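Local coordinates for Phthiocerol/phenolphthiocerol synthesis polyketide synthase type I PpsC (Mycobacterium tuberculosis, PDB 5NJI), which probably dehydrates beta-hydroxyacyl intermediates through its dehydratase domain during polyketide assembly for mycobacterial phthiocerol lipids, at residues 99-104 and 139-144; 264-269 and 312-317; 278-283 and 300-305. The protein carries 1 engineered substitution. All coordinates share one frame; numbering follows the deposited sequence.

Contact 1: 99-104 and 139-144. With 8Z2 (~{S}-[2-[3-[[(2~{R})-4-[[[(2~{R},3~{S},4~{R},5~{R})-5-(6-aminopurin-9-yl)-4-oxidanyl-3-phosphonooxy-oxolan-2-yl]methoxy-oxidanyl-phosphoryl]oxy-oxidanyl-phosphoryl]oxy-3,3-dimethyl-2-oxidanyl-butanoyl]amino]propanoylamino]ethyl] (~{E})-dodec-2-enethioate), chain B.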
loop_
_atom_site.group_PDB
_atom_site.type_symbol
_atom_site.label_atom_id
_atom_site.label_comp_id
_atom_site.label_asym_id
_atom_site.label_seq_id
_atom_site.Cartn_x
_atom_site.Cartn_y
_atom_site.Cartn_z
ATOM N N ASP A 99 -9.875 3.748 3.808
ATOM C CA ASP A 99 -10.244 4.885 3.067
ATOM C C ASP A 99 -9.089 5.932 3.082
ATOM O O ASP A 99 -8.772 6.343 4.133
ATOM C CB ASP A 99 -11.523 5.556 3.634
ATOM C CG ASP A 99 -12.787 4.623 3.531
ATOM O OD1 ASP A 99 -13.028 4.110 2.475
ATOM O OD2 ASP A 99 -13.564 4.462 4.439
ATOM N N LEU A 100 -8.630 6.405 1.921
ATOM C CA LEU A 100 -7.543 7.395 1.814
ATOM C C LEU A 100 -8.267 8.731 1.560
ATOM O O LEU A 100 -8.688 8.987 0.474
ATOM C CB LEU A 100 -6.562 7.051 0.668
ATOM C CG LEU A 100 -5.924 5.671 0.861
ATOM C CD1 LEU A 100 -5.072 5.241 -0.306
ATOM C CD2 LEU A 100 -5.108 5.677 2.166
ATOM N N ARG A 101 -8.521 9.480 2.615
ATOM C CA ARG A 101 -9.284 10.720 2.502
ATOM C C ARG A 101 -8.502 12.085 2.020
ATOM O O ARG A 101 -9.129 12.899 1.503
ATOM C CB ARG A 101 -9.940 10.895 3.883
ATOM C CG ARG A 101 -10.364 9.540 4.538
ATOM C CD ARG A 101 -11.708 9.466 5.257
ATOM N NE ARG A 101 -12.133 10.804 5.667
ATOM C CZ ARG A 101 -12.765 11.064 6.843
ATOM N NH1 ARG A 101 -13.045 9.989 7.671
ATOM N NH2 ARG A 101 -13.093 12.399 7.181
ATOM N N GLN A 102 -7.261 12.243 2.431
ATOM C CA GLN A 102 -6.492 13.418 2.083
ATOM C C GLN A 102 -5.020 13.117 1.947
ATOM O O GLN A 102 -4.476 12.488 2.742
ATOM C CB GLN A 102 -6.725 14.551 3.117
ATOM C CG GLN A 102 -5.975 15.824 2.760
ATOM C CD GLN A 102 -6.348 17.050 3.614
ATOM O OE1 GLN A 102 -7.434 17.102 4.114
ATOM N NE2 GLN A 102 -5.475 18.023 3.731
ATOM N N MET A 103 -4.452 13.573 0.884
ATOM C CA MET A 103 -3.045 13.310 0.640
ATOM C C MET A 103 -2.206 13.959 1.725
ATOM O O MET A 103 -2.521 15.057 2.202
ATOM C CB MET A 103 -2.619 13.850 -0.721
ATOM C CG MET A 103 -2.621 12.851 -1.823
ATOM S SD MET A 103 -1.816 13.525 -3.287
ATOM C CE MET A 103 -2.665 12.545 -4.523
ATOM N N LEU A 104 -1.124 13.290 2.100
ATOM C CA LEU A 104 -0.200 13.799 3.107
ATOM C C LEU A 104 1.114 14.208 2.447
ATOM O O LEU A 104 1.846 13.363 1.918
ATOM C CB LEU A 104 0.060 12.763 4.200
ATOM C CG LEU A 104 1.110 13.157 5.256
ATOM C CD1 LEU A 104 0.880 14.557 5.800
ATOM C CD2 LEU A 104 1.094 12.144 6.370
ATOM N N HIS A 139 -6.226 11.760 7.458
ATOM C CA HIS A 139 -5.727 11.334 6.158
ATOM C C HIS A 139 -6.268 9.994 5.725
ATOM O O HIS A 139 -6.441 9.771 4.525
ATOM C CB HIS A 139 -4.196 11.283 6.168
ATOM C CG HIS A 139 -3.583 12.630 6.329
ATOM N ND1 HIS A 139 -3.487 13.527 5.289
ATOM C CD2 HIS A 139 -3.092 13.260 7.421
ATOM C CE1 HIS A 139 -2.956 14.654 5.731
ATOM N NE2 HIS A 139 -2.700 14.514 7.020
ATOM N N ALA A 140 -6.534 9.089 6.657
ATOM C CA ALA A 140 -6.997 7.763 6.305
ATOM C C ALA A 140 -7.736 7.182 7.493
ATOM O O ALA A 140 -7.464 7.529 8.638
ATOM C CB ALA A 140 -5.837 6.846 5.897
ATOM N N THR A 141 -8.669 6.286 7.195
ATOM C CA THR A 141 -9.348 5.477 8.188
ATOM C C THR A 141 -9.312 4.039 7.717
ATOM O O THR A 141 -9.270 3.782 6.511
ATOM C CB THR A 141 -10.805 5.902 8.394
ATOM O OG1 THR A 141 -11.497 5.852 7.141
ATOM C CG2 THR A 141 -10.876 7.295 8.944
ATOM N N ALA A 142 -9.301 3.097 8.662
ATOM C CA ALA A 142 -9.279 1.694 8.277
ATOM C C ALA A 142 -10.066 0.857 9.269
ATOM O O ALA A 142 -10.088 1.131 10.469
ATOM C CB ALA A 142 -7.864 1.130 8.183
ATOM N N THR A 143 -10.730 -0.165 8.748
ATOM C CA THR A 143 -11.301 -1.215 9.575
ATOM C C THR A 143 -10.423 -2.449 9.443
ATOM O O THR A 143 -10.212 -2.958 8.332
ATOM C CB THR A 143 -12.739 -1.518 9.164
ATOM O OG1 THR A 143 -13.537 -0.348 9.327
ATOM C CG2 THR A 143 -13.299 -2.623 10.031
ATOM N N VAL A 144 -9.914 -2.926 10.571
ATOM C CA VAL A 144 -9.037 -4.086 10.633
ATOM C C VAL A 144 -9.767 -5.208 11.355
ATOM O O VAL A 144 -10.445 -4.978 12.362
ATOM C CB VAL A 144 -7.714 -3.748 11.346
ATOM C CG1 VAL A 144 -6.812 -4.958 11.459
ATOM C CG2 VAL A 144 -6.996 -2.603 10.629
HETATM C C2 8Z2 B . -15.892 9.291 5.235
HETATM C C4 8Z2 B . -15.581 11.078 3.755
HETATM C C5 8Z2 B . -15.894 11.918 4.713
HETATM C C6 8Z2 B . -16.222 11.490 5.906
HETATM C C8 8Z2 B . -15.494 13.090 2.999
HETATM C C10 8Z2 B . -2.466 3.505 -12.715
HETATM C C11 8Z2 B . -3.580 3.054 -13.571
HETATM C C12 8Z2 B . -4.004 4.140 -14.485
HETATM N N9 8Z2 B . -15.273 11.812 2.705
HETATM N N7 8Z2 B . -15.812 13.139 4.250
HETATM N N3 8Z2 B . -15.573 9.753 3.987
HETATM N N1 8Z2 B . -16.238 10.190 6.202
HETATM N N6 8Z2 B . -16.513 12.442 6.757
HETATM C "C1'" 8Z2 B . -14.915 10.715 1.593
HETATM C "C2'" 8Z2 B . -16.288 10.375 1.152
HETATM O "O2'" 8Z2 B . -16.147 8.961 1.172
HETATM C "C3'" 8Z2 B . -16.393 11.142 -0.265
HETATM O "O3'" 8Z2 B . -17.802 11.327 -0.588
HETATM C "C4'" 8Z2 B . -15.148 10.254 -0.937
HETATM O "O4'" 8Z2 B . -14.173 10.476 0.185
HETATM C "C5'" 8Z2 B . -14.395 10.551 -2.224
HETATM O "O5'" 8Z2 B . -13.706 11.744 -2.264
HETATM P P1 8Z2 B . -14.257 13.101 -2.065
HETATM O O11 8Z2 B . -14.083 13.178 -0.620
HETATM O O12 8Z2 B . -15.719 13.287 -2.243
HETATM O O6 8Z2 B . -13.394 14.322 -2.887
HETATM P P2 8Z2 B . -12.416 15.313 -2.071
HETATM O O21 8Z2 B . -12.659 15.286 -0.503
HETATM O O22 8Z2 B . -12.204 16.683 -2.308
HETATM O O7 8Z2 B . -11.072 14.501 -2.523
HETATM C CPA 8Z2 B . -10.920 13.491 -3.536
HETATM C CPB 8Z2 B . -9.412 13.130 -3.467
HETATM C CP8 8Z2 B . -9.125 12.706 -2.016
HETATM C CP7 8Z2 B . -9.048 12.021 -4.401
HETATM C CP9 8Z2 B . -8.603 14.372 -3.822
HETATM O OP3 8Z2 B . -9.932 11.622 -1.776
HETATM C CP6 8Z2 B . -7.647 12.333 -1.727
HETATM O OP2 8Z2 B . -6.818 13.156 -1.876
HETATM N NP2 8Z2 B . -7.404 11.167 -1.147
HETATM C CP5 8Z2 B . -6.111 10.669 -0.736
HETATM C CP4 8Z2 B . -5.513 9.824 -1.845
HETATM C CP3 8Z2 B . -4.128 9.324 -1.373
HETATM O OP1 8Z2 B . -3.533 9.919 -0.541
HETATM N NP1 8Z2 B . -3.640 8.245 -1.935
HETATM C CP2 8Z2 B . -2.389 7.671 -1.541
HETATM C CP1 8Z2 B . -1.233 8.431 -2.087
HETATM S S 8Z2 B . -1.148 8.287 -3.899
HETATM P P3 8Z2 B . -18.688 12.309 0.573
HETATM O O31 8Z2 B . -17.583 13.554 0.862
HETATM O O32 8Z2 B . -18.854 11.809 1.876
HETATM O O33 8Z2 B . -19.959 12.938 0.200
HETATM C CA1 8Z2 B . -0.648 6.849 -4.078
HETATM C CA2 8Z2 B . -0.419 6.425 -5.480
HETATM O OA1 8Z2 B . -0.412 6.032 -3.245
HETATM C CA3 8Z2 B . 0.013 5.030 -5.712
HETATM C CA4 8Z2 B . 0.192 4.605 -7.111
HETATM C CA5 8Z2 B . 0.383 3.117 -7.262
HETATM C CA6 8Z2 B . 0.498 2.750 -8.733
HETATM C CA7 8Z2 B . -0.885 2.751 -9.424
HETATM C CA8 8Z2 B . -0.787 2.853 -10.933
HETATM C CA9 8Z2 B . -2.098 2.502 -11.688
HETATM O O HOH W 1 -12.325 3.115 6.574
HETATM O O HOH W 2 -13.488 7.381 6.502
#

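Contact 2: 264-269 and 312-317. With 8Z2 (~{S}-[2-[3-[[(2~{R})-4-[[[(2~{R},3~{S},4~{R},5~{R})-5-(6-aminopurin-9-yl)-4-oxidanyl-3-phosphonooxy-oxolan-2-yl]methoxy-oxidanyl-phosphoryl]oxy-oxidanyl-phosphoryl]oxy-3,3-dimethyl-2-oxidanyl-butanoyl]amino]propanoylamino]ethyl] (~{E})-dodec-2-enethioate), chain B.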
loop_
_atom_site.group_PDB
_atom_site.type_symbol
_atom_site.label_atom_id
_atom_site.label_comp_id
_atom_site.label_asym_id
_atom_site.label_seq_id
_atom_site.Cartn_x
_atom_site.Cartn_y
_atom_site.Cartn_z
ATOM N N PRO A 264 -4.997 5.887 -5.668
ATOM C CA PRO A 264 -5.890 5.080 -4.848
ATOM C C PRO A 264 -6.599 5.931 -3.823
ATOM O O PRO A 264 -5.996 6.818 -3.210
ATOM C CB PRO A 264 -4.951 4.071 -4.178
ATOM C CG PRO A 264 -3.728 4.069 -5.000
ATOM C CD PRO A 264 -3.595 5.461 -5.506
ATOM N N VAL A 265 -7.890 5.651 -3.651
ATOM C CA VAL A 265 -8.697 6.300 -2.625
ATOM C C VAL A 265 -9.323 5.307 -1.666
ATOM O O VAL A 265 -9.778 5.715 -0.588
ATOM C CB VAL A 265 -9.787 7.194 -3.241
ATOM C CG1 VAL A 265 -9.154 8.365 -3.981
ATOM C CG2 VAL A 265 -10.694 6.398 -4.169
ATOM N N ARG A 266 -9.366 4.022 -2.000
ATOM C CA ARG A 266 -9.936 3.021 -1.120
ATOM C C ARG A 266 -9.333 1.661 -1.432
ATOM O O ARG A 266 -9.121 1.315 -2.599
ATOM C CB ARG A 266 -11.455 2.982 -1.287
ATOM C CG ARG A 266 -12.216 2.133 -0.317
ATOM C CD ARG A 266 -13.720 2.523 -0.377
ATOM N NE ARG A 266 -14.533 1.822 0.615
ATOM C CZ ARG A 266 -14.973 0.579 0.461
ATOM N NH1 ARG A 266 -14.670 -0.094 -0.636
ATOM N NH2 ARG A 266 -15.714 0.002 1.398
ATOM N N PHE A 267 -9.057 0.902 -0.385
ATOM C CA PHE A 267 -8.721 -0.504 -0.499
ATOM C C PHE A 267 -9.796 -1.284 0.225
ATOM O O PHE A 267 -10.324 -0.825 1.243
ATOM C CB PHE A 267 -7.362 -0.858 0.119
ATOM C CG PHE A 267 -6.178 -0.140 -0.481
ATOM C CD1 PHE A 267 -5.642 -0.514 -1.694
ATOM C CD2 PHE A 267 -5.557 0.872 0.217
ATOM C CE1 PHE A 267 -4.540 0.150 -2.218
ATOM C CE2 PHE A 267 -4.450 1.527 -0.298
ATOM C CZ PHE A 267 -3.949 1.160 -1.521
ATOM N N ALA A 268 -10.156 -2.443 -0.305
ATOM C CA ALA A 268 -11.022 -3.341 0.434
ATOM C C ALA A 268 -10.465 -4.749 0.335
ATOM O O ALA A 268 -10.026 -5.171 -0.734
ATOM C CB ALA A 268 -12.452 -3.304 -0.088
ATOM N N GLY A 269 -10.466 -5.461 1.457
ATOM C CA GLY A 269 -10.024 -6.842 1.454
ATOM C C GLY A 269 -8.542 -6.954 1.163
ATOM O O GLY A 269 -8.139 -7.530 0.144
ATOM N N GLU A 312 -9.985 -5.276 -3.726
ATOM C CA GLU A 312 -10.373 -4.073 -4.445
ATOM C C GLU A 312 -9.411 -2.945 -4.148
ATOM O O GLU A 312 -9.172 -2.618 -2.980
ATOM C CB GLU A 312 -11.782 -3.596 -4.065
ATOM C CG GLU A 312 -12.879 -4.575 -4.399
ATOM C CD GLU A 312 -14.251 -4.094 -3.937
ATOM O OE1 GLU A 312 -14.332 -2.994 -3.350
ATOM O OE2 GLU A 312 -15.244 -4.813 -4.159
ATOM N N VAL A 313 -8.917 -2.314 -5.197
ATOM C CA VAL A 313 -8.247 -1.032 -5.071
ATOM C C VAL A 313 -9.018 -0.065 -5.954
ATOM O O VAL A 313 -9.073 -0.226 -7.182
ATOM C CB VAL A 313 -6.756 -1.091 -5.438
ATOM C CG1 VAL A 313 -6.540 -1.749 -6.749
ATOM C CG2 VAL A 313 -6.123 0.324 -5.416
ATOM N N GLU A 314 -9.637 0.915 -5.326
ATOM C CA GLU A 314 -10.457 1.898 -6.017
ATOM C C GLU A 314 -9.635 3.156 -6.234
ATOM O O GLU A 314 -9.039 3.673 -5.285
ATOM C CB GLU A 314 -11.701 2.208 -5.190
ATOM C CG GLU A 314 -12.600 3.272 -5.751
ATOM C CD GLU A 314 -13.839 3.440 -4.882
ATOM O OE1 GLU A 314 -14.121 2.534 -4.064
ATOM O OE2 GLU A 314 -14.530 4.461 -5.038
ATOM N N MET A 315 -9.567 3.623 -7.478
ATOM C CA MET A 315 -8.743 4.765 -7.828
ATOM C C MET A 315 -9.581 5.884 -8.429
ATOM O O MET A 315 -10.545 5.643 -9.159
ATOM C CB MET A 315 -7.631 4.330 -8.773
ATOM C CG MET A 315 -6.800 3.250 -8.092
ATOM S SD MET A 315 -5.281 2.871 -8.886
ATOM C CE MET A 315 -5.931 1.922 -10.256
ATOM N N ALA A 316 -9.226 7.102 -8.060
ATOM C CA ALA A 316 -9.803 8.305 -8.626
ATOM C C ALA A 316 -8.897 8.835 -9.724
ATOM O O ALA A 316 -7.676 8.656 -9.691
ATOM C CB ALA A 316 -9.990 9.366 -7.552
ATOM N N VAL A 317 -9.506 9.458 -10.722
ATOM C CA VAL A 317 -8.781 9.941 -11.887
ATOM C C VAL A 317 -8.802 11.458 -11.831
ATOM O O VAL A 317 -9.868 12.077 -11.930
ATOM C CB VAL A 317 -9.394 9.418 -13.195
ATOM C CG1 VAL A 317 -8.567 9.873 -14.394
ATOM C CG2 VAL A 317 -9.496 7.894 -13.166
HETATM C C2 8Z2 B . -15.892 9.291 5.235
HETATM C C4 8Z2 B . -15.581 11.078 3.755
HETATM C C5 8Z2 B . -15.894 11.918 4.713
HETATM C C6 8Z2 B . -16.222 11.490 5.906
HETATM C C8 8Z2 B . -15.494 13.090 2.999
HETATM C C10 8Z2 B . -2.466 3.505 -12.715
HETATM C C11 8Z2 B . -3.580 3.054 -13.571
HETATM C C12 8Z2 B . -4.004 4.140 -14.485
HETATM N N9 8Z2 B . -15.273 11.812 2.705
HETATM N N7 8Z2 B . -15.812 13.139 4.250
HETATM N N3 8Z2 B . -15.573 9.753 3.987
HETATM N N1 8Z2 B . -16.238 10.190 6.202
HETATM N N6 8Z2 B . -16.513 12.442 6.757
HETATM C "C1'" 8Z2 B . -14.915 10.715 1.593
HETATM C "C2'" 8Z2 B . -16.288 10.375 1.152
HETATM O "O2'" 8Z2 B . -16.147 8.961 1.172
HETATM C "C3'" 8Z2 B . -16.393 11.142 -0.265
HETATM O "O3'" 8Z2 B . -17.802 11.327 -0.588
HETATM C "C4'" 8Z2 B . -15.148 10.254 -0.937
HETATM O "O4'" 8Z2 B . -14.173 10.476 0.185
HETATM C "C5'" 8Z2 B . -14.395 10.551 -2.224
HETATM O "O5'" 8Z2 B . -13.706 11.744 -2.264
HETATM P P1 8Z2 B . -14.257 13.101 -2.065
HETATM O O11 8Z2 B . -14.083 13.178 -0.620
HETATM O O12 8Z2 B . -15.719 13.287 -2.243
HETATM O O6 8Z2 B . -13.394 14.322 -2.887
HETATM P P2 8Z2 B . -12.416 15.313 -2.071
HETATM O O21 8Z2 B . -12.659 15.286 -0.503
HETATM O O22 8Z2 B . -12.204 16.683 -2.308
HETATM O O7 8Z2 B . -11.072 14.501 -2.523
HETATM C CPA 8Z2 B . -10.920 13.491 -3.536
HETATM C CPB 8Z2 B . -9.412 13.130 -3.467
HETATM C CP8 8Z2 B . -9.125 12.706 -2.016
HETATM C CP7 8Z2 B . -9.048 12.021 -4.401
HETATM C CP9 8Z2 B . -8.603 14.372 -3.822
HETATM O OP3 8Z2 B . -9.932 11.622 -1.776
HETATM C CP6 8Z2 B . -7.647 12.333 -1.727
HETATM O OP2 8Z2 B . -6.818 13.156 -1.876
HETATM N NP2 8Z2 B . -7.404 11.167 -1.147
HETATM C CP5 8Z2 B . -6.111 10.669 -0.736
HETATM C CP4 8Z2 B . -5.513 9.824 -1.845
HETATM C CP3 8Z2 B . -4.128 9.324 -1.373
HETATM O OP1 8Z2 B . -3.533 9.919 -0.541
HETATM N NP1 8Z2 B . -3.640 8.245 -1.935
HETATM C CP2 8Z2 B . -2.389 7.671 -1.541
HETATM C CP1 8Z2 B . -1.233 8.431 -2.087
HETATM S S 8Z2 B . -1.148 8.287 -3.899
HETATM P P3 8Z2 B . -18.688 12.309 0.573
HETATM O O31 8Z2 B . -17.583 13.554 0.862
HETATM O O32 8Z2 B . -18.854 11.809 1.876
HETATM O O33 8Z2 B . -19.959 12.938 0.200
HETATM C CA1 8Z2 B . -0.648 6.849 -4.078
HETATM C CA2 8Z2 B . -0.419 6.425 -5.480
HETATM O OA1 8Z2 B . -0.412 6.032 -3.245
HETATM C CA3 8Z2 B . 0.013 5.030 -5.712
HETATM C CA4 8Z2 B . 0.192 4.605 -7.111
HETATM C CA5 8Z2 B . 0.383 3.117 -7.262
HETATM C CA6 8Z2 B . 0.498 2.750 -8.733
HETATM C CA7 8Z2 B . -0.885 2.751 -9.424
HETATM C CA8 8Z2 B . -0.787 2.853 -10.933
HETATM C CA9 8Z2 B . -2.098 2.502 -11.688
HETATM O O HOH W 3 -15.873 -2.345 -1.088
#

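Contact 3: 278-283 and 300-305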
loop_
_atom_site.group_PDB
_atom_site.type_symbol
_atom_site.label_atom_id
_atom_site.label_comp_id
_atom_site.label_asym_id
_atom_site.label_seq_id
_atom_site.Cartn_x
_atom_site.Cartn_y
_atom_site.Cartn_z
ATOM N N ARG A 278 9.199 -11.422 0.050
ATOM C CA ARG A 278 9.532 -12.606 -0.737
ATOM C C ARG A 278 8.784 -12.659 -2.058
ATOM O O ARG A 278 8.922 -13.638 -2.800
ATOM C CB ARG A 278 9.235 -13.877 0.068
ATOM C CG ARG A 278 10.085 -14.030 1.334
ATOM C CD ARG A 278 9.996 -15.441 1.951
ATOM N NE ARG A 278 8.698 -15.742 2.564
ATOM C CZ ARG A 278 7.736 -16.483 2.003
ATOM N NH1 ARG A 278 7.902 -17.015 0.799
ATOM N NH2 ARG A 278 6.595 -16.698 2.648
ATOM N N GLY A 279 7.957 -11.664 -2.363
ATOM C CA GLY A 279 7.185 -11.720 -3.585
ATOM C C GLY A 279 8.056 -11.511 -4.805
ATOM O O GLY A 279 8.927 -10.642 -4.831
ATOM N N VAL A 280 7.785 -12.303 -5.844
ATOM C CA VAL A 280 8.507 -12.211 -7.108
ATOM C C VAL A 280 7.592 -12.033 -8.307
ATOM O O VAL A 280 8.073 -11.647 -9.385
ATOM C CB VAL A 280 9.422 -13.440 -7.326
ATOM C CG1 VAL A 280 10.438 -13.533 -6.224
ATOM C CG2 VAL A 280 8.624 -14.711 -7.386
ATOM N N ARG A 281 6.290 -12.286 -8.185
ATOM C CA ARG A 281 5.363 -12.148 -9.295
ATOM C C ARG A 281 4.120 -11.427 -8.808
ATOM O O ARG A 281 3.575 -11.770 -7.751
ATOM C CB ARG A 281 4.946 -13.511 -9.877
ATOM C CG ARG A 281 6.089 -14.380 -10.403
ATOM C CD ARG A 281 6.718 -13.833 -11.675
ATOM N NE ARG A 281 5.742 -13.653 -12.746
ATOM C CZ ARG A 281 6.013 -13.097 -13.923
ATOM N NH1 ARG A 281 7.236 -12.659 -14.192
ATOM N NH2 ARG A 281 5.058 -12.976 -14.835
ATOM N N ALA A 282 3.682 -10.425 -9.569
ATOM C CA ALA A 282 2.438 -9.730 -9.297
ATOM C C ALA A 282 1.547 -9.795 -10.523
ATOM O O ALA A 282 2.020 -9.634 -11.656
ATOM C CB ALA A 282 2.705 -8.271 -8.906
ATOM N N VAL A 283 0.260 -10.050 -10.298
ATOM C CA VAL A 283 -0.739 -10.097 -11.357
ATOM C C VAL A 283 -1.837 -9.100 -10.989
ATOM O O VAL A 283 -2.367 -9.142 -9.873
ATOM C CB VAL A 283 -1.301 -11.515 -11.543
ATOM C CG1 VAL A 283 -2.293 -11.543 -12.691
ATOM C CG2 VAL A 283 -0.168 -12.498 -11.774
ATOM N N THR A 300 2.721 -13.228 -5.434
ATOM C CA THR A 300 3.117 -14.588 -5.083
ATOM C C THR A 300 4.625 -14.714 -4.919
ATOM O O THR A 300 5.401 -13.966 -5.517
ATOM C CB THR A 300 2.667 -15.563 -6.173
ATOM O OG1 THR A 300 3.025 -15.029 -7.447
ATOM C CG2 THR A 300 1.178 -15.764 -6.118
ATOM N N ASP A 301 5.038 -15.719 -4.144
ATOM C CA ASP A 301 6.454 -16.019 -4.009
ATOM C C ASP A 301 6.911 -16.961 -5.125
ATOM O O ASP A 301 6.161 -17.287 -6.045
ATOM C CB ASP A 301 6.774 -16.571 -2.617
ATOM C CG ASP A 301 6.198 -17.955 -2.344
ATOM O OD1 ASP A 301 5.759 -18.677 -3.278
ATOM O OD2 ASP A 301 6.240 -18.318 -1.143
ATOM N N ALA A 302 8.194 -17.325 -5.077
ATOM C CA ALA A 302 8.800 -18.110 -6.145
ATOM C C ALA A 302 8.189 -19.494 -6.268
ATOM O O ALA A 302 8.375 -20.132 -7.307
ATOM C CB ALA A 302 10.308 -18.230 -5.922
ATOM N N ASN A 303 7.479 -19.968 -5.244
ATOM C CA ASN A 303 6.786 -21.253 -5.288
ATOM C C ASN A 303 5.291 -21.107 -5.541
ATOM O O ASN A 303 4.520 -22.045 -5.287
ATOM C CB ASN A 303 7.024 -22.015 -3.985
ATOM C CG ASN A 303 8.475 -22.322 -3.759
ATOM O OD1 ASN A 303 9.022 -22.072 -2.683
ATOM N ND2 ASN A 303 9.117 -22.866 -4.780
ATOM N N GLY A 304 4.854 -19.952 -6.038
ATOM C CA GLY A 304 3.462 -19.758 -6.350
ATOM C C GLY A 304 2.556 -19.529 -5.167
ATOM O O GLY A 304 1.339 -19.555 -5.343
ATOM N N GLN A 305 3.107 -19.259 -3.967
ATOM C CA GLN A 305 2.252 -19.055 -2.797
ATOM C C GLN A 305 1.785 -17.601 -2.732
ATOM O O GLN A 305 2.615 -16.689 -2.799
ATOM C CB GLN A 305 2.990 -19.406 -1.519
ATOM C CG GLN A 305 3.571 -20.815 -1.501
ATOM C CD GLN A 305 2.505 -21.877 -1.736
ATOM O OE1 GLN A 305 1.602 -22.077 -0.911
ATOM N NE2 GLN A 305 2.580 -22.529 -2.890
HETATM O O HOH W 4 10.123 -15.919 -3.393
HETATM O O HOH W 5 4.862 -18.528 1.419
HETATM O O HOH W 6 0.970 -13.341 -8.507
#

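Contact 1: 99-104 and 139-144
D99 and L100, facing T141 and A140, bring the last residues of strand 93-100 against strand 136-146 beside the acyl-CoA pocket. D99 and T141 form the antiparallel hydrogen-bonded pair, with D99 N 2.8 Å from T141 O and T141 N returning a bond to D99 O. In the next, non-hydrogen-bonded pair, L100 CD2 meets A140 CB at 4.0 Å on the sheet face that Y73 of helix 70-84 also touches. Residues 101-104 then leave the strand, and H139 holds them. H139 O takes two weak bonds, from R101 N at 2.8 Å but bent (129°), and from Q102 N at 3.3 Å. The imidazole sits beside its own backbone N (chi1 -66°), which brings ND1 to Q102 O at 2.9 Å. The oxygen lies in the ring plane, although ND1 meets it from above the carbonyl plane. L104 CB lies over one ring face in a CH-pi contact, 4.0 Å from the ring centroid, and NE2 is hydrogen-bonded to T129 OG1, so the ring is gripped at both nitrogens. H139 and A140 both face I127: a classic beta bulge, with one extra residue in the strand of what is probably a hot-dog-type dehydratase fold. The turning segment lines the pocket: L100 O accepts from the pantetheine amide NP2 of the ligand at 3.0 Å, and M103 CG lies near the amide oxygen OP1. On the D99-T141 face, a water joins D99 OD2 to T141 OG1, 2.9 Å from the hydroxyl. R101 has two conformers, which makes the placing of its guanidinium over the adenine doubtful.

Contact 2: 264-269 and 312-317
F267 and V313 lie side by side on one face of the strand pair. V313 turns CG2 anti to its backbone N, which sets that methyl 3.6 Å from F267 CE1 and 4.1 Å from P264 CB. At the pocket end, V265 CG1 lies anti to the carbonyl carbon (chi1 -66°), which puts CG2 between backbone N and carbonyl carbon, 3.4 Å from E314 O, while CG1 reaches A316 CB at 3.8 Å. E314 O accepts a straight bond from V265 N (2.8 Å, 177°) and a weak one from R266 N, a classic beta bulge between antiparallel strands 262-272 and 306-317. The bulge shifts the register by one residue, and beyond it P264 and M315 pair again, their side chains diverging. On the other face R266, extended from CG to NE, runs alongside E312. Their salt bridge is long, NH1 to OE1 4.0 Å with the planes 49° apart, but a water in the guanidinium plane accepts from NH1 at 2.6 Å and donates to OE1. E314 crosses R266 and puts OE1 3.7 Å from its CD, while OE2 forms a salt bridge with R292. P264 O accepts from the ligand amide NP1.

Contact 3: 278-283 and 300-305
V280 and R281 both present their amides to T300 O, at 2.9 Å and 3.3 Å, forming a classic beta bulge where strand 281-289 meets the end of strand 292-300. T300 N answers with a straight bond to R281 O (2.9 Å, 168°). This is the tight part of the contact. The T300 hydroxyl sits between its backbone N and carbonyl carbon (chi1 47°), which brings OG1 to within 3.4 Å of R281 CB. V280 drops CG2 onto the start of the following turn, 3.5 Å from A302 N. That turn, type I from D301 to G304, is organised by the D301 carboxylate: OD1 accepts from N303 N, making an Asx turn, and from Q305 N, the two donors coming from opposite faces of its plane. The looser, solvent side is held by one direct salt bridge and by waters. R278 NH1 meets D301 OD2 at 2.9 Å, OD2 lying in plane at the guanidinium edge and met on its anti side, with the carboxylate plane turned 52° from the guanidinium. A second link from NH2 to OD2 runs through a water, and another water joins R278 O to A302 N. R278 and D301 both touch L307 of strand 306-317. On the flank of strand 281-289 away from strand 292-300, strand 205-209 pairs its backbone with V280 and A282, and Q208 accepts from R281 NH1.

Six strands run in one continuous antiparallel order through the three contacts: 136-146, 93-100, 262-272, 306-317, 292-300 and 281-289. Contacts 1 and 2 are adjacent, with centres 11 Å apart. They meet where L100 N lies 2.8 Å from V265 O, a probable hydrogen bond, and both touch the acyl-CoA ligand, so neighbouring strands share in building its pocket. Contact 3 lies about 22 Å from contact 2 and 28 Å from contact 1, centre to centre, across the chain's centre from contact 1. Along the sequence contact 1 closes first, and both segments of contact 3 fall between 264-269 and 312-317.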